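Local coordinates for 389aa long hypothetical nucleolar protein (Pyrococcus horikoshii, PDB 5ZVE) that methylates the C5 position of cytosine 72 in several tRNAs, using S-adenosyl-L-methionine as the methyl donor, at residues A[272-277]-A[318-323]. Numbering follows the deposited sequence.
Sequences LDAPCT and LVYSTC. With SAH (S-adenosyl-L-homocysteine), chain C.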
ATOM      1  N   LEU A 272       6.188  12.237  -6.296  1.00 25.04           N
ATOM      2  CA  LEU A 272       7.261  11.363  -5.860  1.00 25.58           C
ATOM      3  C   LEU A 272       6.747  10.450  -4.752  1.00 24.57           C
ATOM      4  O   LEU A 272       6.853  10.758  -3.563  1.00 25.25           O
ATOM      5  CB  LEU A 272       8.476  12.175  -5.393  1.00 25.05           C
ATOM      6  CG  LEU A 272       9.691  11.405  -4.869  1.00 25.88           C
ATOM      7  CD1 LEU A 272      10.095  10.289  -5.820  1.00 30.98           C
ATOM      8  CD2 LEU A 272      10.859  12.355  -4.644  1.00 31.03           C
ATOM      9  N   ASP A 273       6.163   9.333  -5.163  1.00 25.88           N
ATOM     10  CA  ASP A 273       5.724   8.313  -4.226  1.00 27.53           C
ATOM     11  C   ASP A 273       6.906   7.375  -4.046  1.00 25.40           C
ATOM     12  O   ASP A 273       7.014   6.349  -4.711  1.00 27.84           O
ATOM     13  CB  ASP A 273       4.487   7.587  -4.754  1.00 24.23           C
ATOM     14  CG  ASP A 273       3.933   6.581  -3.772  1.00 27.53           C
ATOM     15  OD1 ASP A 273       3.974   6.851  -2.553  1.00 27.15           O
ATOM     16  OD2 ASP A 273       3.451   5.521  -4.223  1.00 27.62           O
ATOM     17  N   ALA A 274       7.784   7.733  -3.118  1.00 30.34           N
ATOM     18  CA  ALA A 274       9.158   7.248  -3.139  1.00 27.04           C
ATOM     19  C   ALA A 274       9.311   5.848  -2.562  1.00 29.24           C
ATOM     20  O   ALA A 274       8.588   5.468  -1.639  1.00 27.13           O
ATOM     21  CB  ALA A 274      10.053   8.222  -2.388  1.00 23.07           C
ATOM     22  N   PRO A 275      10.255   5.070  -3.119  1.00 31.41           N
ATOM     23  CA  PRO A 275      10.678   3.824  -2.476  1.00 24.86           C
ATOM     24  C   PRO A 275      11.084   4.112  -1.039  1.00 23.66           C
ATOM     25  O   PRO A 275      11.771   5.101  -0.790  1.00 23.18           O
ATOM     26  CB  PRO A 275      11.869   3.366  -3.327  1.00 24.63           C
ATOM     27  CG  PRO A 275      12.302   4.589  -4.082  1.00 30.04           C
ATOM     28  CD  PRO A 275      11.046   5.363  -4.324  1.00 30.43           C
ATOM     29  N   CYS A 276      10.646   3.281  -0.105  1.00 20.32           N
ATOM     30  CA  CYS A 276      10.849   3.570   1.305  1.00 20.67           C
ATOM     31  C   CYS A 276      10.929   2.286   2.103  1.00 18.95           C
ATOM     32  O   CYS A 276      10.709   1.204   1.564  1.00 24.41           O
ATOM     33  CB  CYS A 276       9.726   4.467   1.842  1.00 19.97           C
ATOM     34  SG  CYS A 276       8.075   3.723   1.837  1.00 23.81           S
ATOM     35  N   THR A 277      11.246   2.410   3.387  1.00 21.88           N
ATOM     36  CA  THR A 277      11.376   1.254   4.269  1.00 23.64           C
ATOM     37  C   THR A 277      10.033   0.546   4.505  1.00 24.65           C
ATOM     38  O   THR A 277       9.998  -0.569   5.032  1.00 22.66           O
ATOM     39  CB  THR A 277      11.993   1.669   5.622  1.00 25.78           C
ATOM     40  OG1 THR A 277      11.298   2.810   6.139  1.00 22.33           O
ATOM     41  CG2 THR A 277      13.461   2.038   5.442  1.00 28.23           C
ATOM     42  N   LEU A 318       5.561  19.892  -6.110  1.00 25.92           N
ATOM     43  CA  LEU A 318       5.994  18.528  -5.839  1.00 23.53           C
ATOM     44  C   LEU A 318       5.160  17.921  -4.724  1.00 22.88           C
ATOM     45  O   LEU A 318       4.973  18.531  -3.669  1.00 22.06           O
ATOM     46  CB  LEU A 318       7.479  18.492  -5.467  1.00 24.70           C
ATOM     47  CG  LEU A 318       8.013  17.173  -4.891  1.00 25.10           C
ATOM     48  CD1 LEU A 318       8.067  16.088  -5.950  1.00 20.87           C
ATOM     49  CD2 LEU A 318       9.383  17.376  -4.260  1.00 24.96           C
ATOM     50  N   VAL A 319       4.638  16.727  -4.968  1.00 23.35           N
ATOM     51  CA  VAL A 319       4.020  15.963  -3.900  1.00 20.21           C
ATOM     52  C   VAL A 319       4.903  14.767  -3.582  1.00 19.80           C
ATOM     53  O   VAL A 319       5.177  13.927  -4.443  1.00 22.44           O
ATOM     54  CB  VAL A 319       2.587  15.502  -4.255  1.00 22.17           C
ATOM     55  CG1 VAL A 319       2.159  14.364  -3.346  1.00 21.20           C
ATOM     56  CG2 VAL A 319       1.617  16.666  -4.138  1.00 17.19           C
ATOM     57  N   TYR A 320       5.358  14.719  -2.336  1.00 19.45           N
ATOM     58  CA  TYR A 320       6.194  13.642  -1.839  1.00 24.78           C
ATOM     59  C   TYR A 320       5.397  12.770  -0.880  1.00 20.08           C
ATOM     60  O   TYR A 320       4.771  13.276   0.050  1.00 21.59           O
ATOM     61  CB  TYR A 320       7.431  14.226  -1.153  1.00 19.56           C
ATOM     62  CG  TYR A 320       8.381  13.235  -0.526  1.00 25.25           C
ATOM     63  CD1 TYR A 320       9.370  12.610  -1.282  1.00 28.29           C
ATOM     64  CD2 TYR A 320       8.332  12.965   0.838  1.00 25.21           C
ATOM     65  CE1 TYR A 320      10.265  11.721  -0.701  1.00 23.68           C
ATOM     66  CE2 TYR A 320       9.219  12.076   1.424  1.00 24.37           C
ATOM     67  CZ  TYR A 320      10.188  11.459   0.650  1.00 27.45           C
ATOM     68  OH  TYR A 320      11.073  10.574   1.231  1.00 28.34           O
ATOM     69  N   SER A 321       5.397  11.464  -1.118  1.00 22.92           N
ATOM     70  CA  SER A 321       4.697  10.552  -0.224  1.00 22.89           C
ATOM     71  C   SER A 321       5.490   9.278   0.035  1.00 20.69           C
ATOM     72  O   SER A 321       6.234   8.801  -0.823  1.00 22.96           O
ATOM     73  CB  SER A 321       3.309  10.205  -0.783  1.00 23.20           C
ATOM     74  OG  SER A 321       3.393   9.491  -2.005  1.00 25.72           O
ATOM     75  N   THR A 322       5.324   8.733   1.235  1.00 22.57           N
ATOM     76  CA  THR A 322       5.875   7.427   1.576  1.00 23.76           C
ATOM     77  C   THR A 322       4.860   6.615   2.368  1.00 23.21           C
ATOM     78  O   THR A 322       3.936   7.173   2.961  1.00 23.37           O
ATOM     79  CB  THR A 322       7.169   7.536   2.416  1.00 23.53           C
ATOM     80  OG1 THR A 322       6.829   7.909   3.758  1.00 24.15           O
ATOM     81  CG2 THR A 322       8.138   8.564   1.834  1.00 22.62           C
ATOM     82  N   CYS A 323       5.037   5.298   2.368  1.00 24.05           N
ATOM     83  CA  CYS A 323       4.278   4.424   3.255  1.00 24.52           C
ATOM     84  C   CYS A 323       5.159   3.986   4.419  1.00 21.44           C
ATOM     85  O   CYS A 323       5.197   2.811   4.776  1.00 26.91           O
ATOM     86  CB  CYS A 323       3.735   3.208   2.494  1.00 27.09           C
ATOM     87  SG  CYS A 323       4.995   2.129   1.754  1.00 32.35           S
TER
HETATM   88  N   SAH C 401       3.624   4.940  -6.843  1.00 21.31           N
HETATM   89  CA  SAH C 401       3.352   3.529  -7.087  1.00 24.17           C
HETATM   90  CB  SAH C 401       4.172   2.634  -6.157  1.00 27.48           C
HETATM   91  CG  SAH C 401       5.608   3.087  -5.882  1.00 25.94           C
HETATM   92  SD  SAH C 401       6.569   1.751  -5.129  1.00 29.95           S
HETATM   93  C   SAH C 401       1.862   3.186  -7.007  1.00 27.90           C
HETATM   94  O   SAH C 401       1.046   3.970  -6.522  1.00 27.05           O
HETATM   95  OXT SAH C 401       1.433   2.113  -7.430  1.00 25.63           O
HETATM   96  C5' SAH C 401       8.168   2.527  -5.503  1.00 28.39           C
HETATM   97  C4' SAH C 401       8.686   2.252  -6.913  1.00 31.48           C
HETATM   98  O4' SAH C 401       9.918   2.917  -7.109  1.00 32.68           O
HETATM   99  C3' SAH C 401       8.950   0.782  -7.216  1.00 33.52           C
HETATM  100  O3' SAH C 401       8.077   0.361  -8.238  1.00 28.40           O
HETATM  101  C2' SAH C 401      10.371   0.720  -7.742  1.00 28.73           C
HETATM  102  O2' SAH C 401      10.416  -0.014  -8.941  1.00 32.63           O
HETATM  103  C1' SAH C 401      10.693   2.173  -8.027  1.00 31.02           C
HETATM  104  N9  SAH C 401      12.130   2.506  -7.926  1.00 32.92           N
HETATM  105  C8  SAH C 401      13.039   2.109  -6.979  1.00 35.45           C
HETATM  106  N7  SAH C 401      14.240   2.662  -7.275  1.00 31.85           N
HETATM  107  C5  SAH C 401      14.111   3.404  -8.397  1.00 34.29           C
HETATM  108  C6  SAH C 401      15.008   4.172  -9.131  1.00 37.60           C
HETATM  109  N6  SAH C 401      16.282   4.280  -8.758  1.00 35.16           N
HETATM  110  N1  SAH C 401      14.566   4.832 -10.258  1.00 40.64           N
HETATM  111  C2  SAH C 401      13.246   4.728 -10.653  1.00 39.85           C
HETATM  112  N3  SAH C 401      12.363   3.963  -9.922  1.00 37.18           N
HETATM  113  C4  SAH C 401      12.790   3.313  -8.812  1.00 32.14           C
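Asp273 and Ser321 sit side by side on neighbouring parallel strands, and the Asp273 side chain extends from its strand to the amino group of SAH. Asp273 CB lies 3.5 Å from Ser321 OG and about as far from the amino N of SAH; with CG anti to the backbone N (chi1 -176°), Asp273 CG is 3.4 Å from Ser321 OG and a similar distance from that amino N. Asp273 OD1 takes the hydrogen bond from Ser321 OG at 2.8 Å, the hydroxyl coming in from above the carboxylate plane. Asp273 OD2 accepts from the SAH amino N at 2.7 Å and also forms a salt bridge with Lys211, so both oxygens are occupied. An asparagine here would probably lose the salt bridge to Lys211 and weaken the hold on the cofactor's amino group. Backbone bonds join the two segments: Leu272 N to Val319 O, Ser321 N to Leu272 O, and Ala274 N to Ser321 O. On the opposite sheet face, Leu272 runs alongside Tyr320, Leu272 CD2 meeting the ring edge at Tyr320 CD1, 3.7 Å away; the Tyr320 hydroxyl is bonded to the backbone O of Glu329. Past the strand ends, Cys276 SG comes within 3.5 Å of SG of Cys323, the predicted nucleophile. Adjacent parallel strands whose C-terminal ends carry a cofactor-binding aspartate and two neighbouring cysteines are characteristic of the Rossmann-like catalytic domain of RsmB/NOP-family RNA cytosine-C5 methyltransferases.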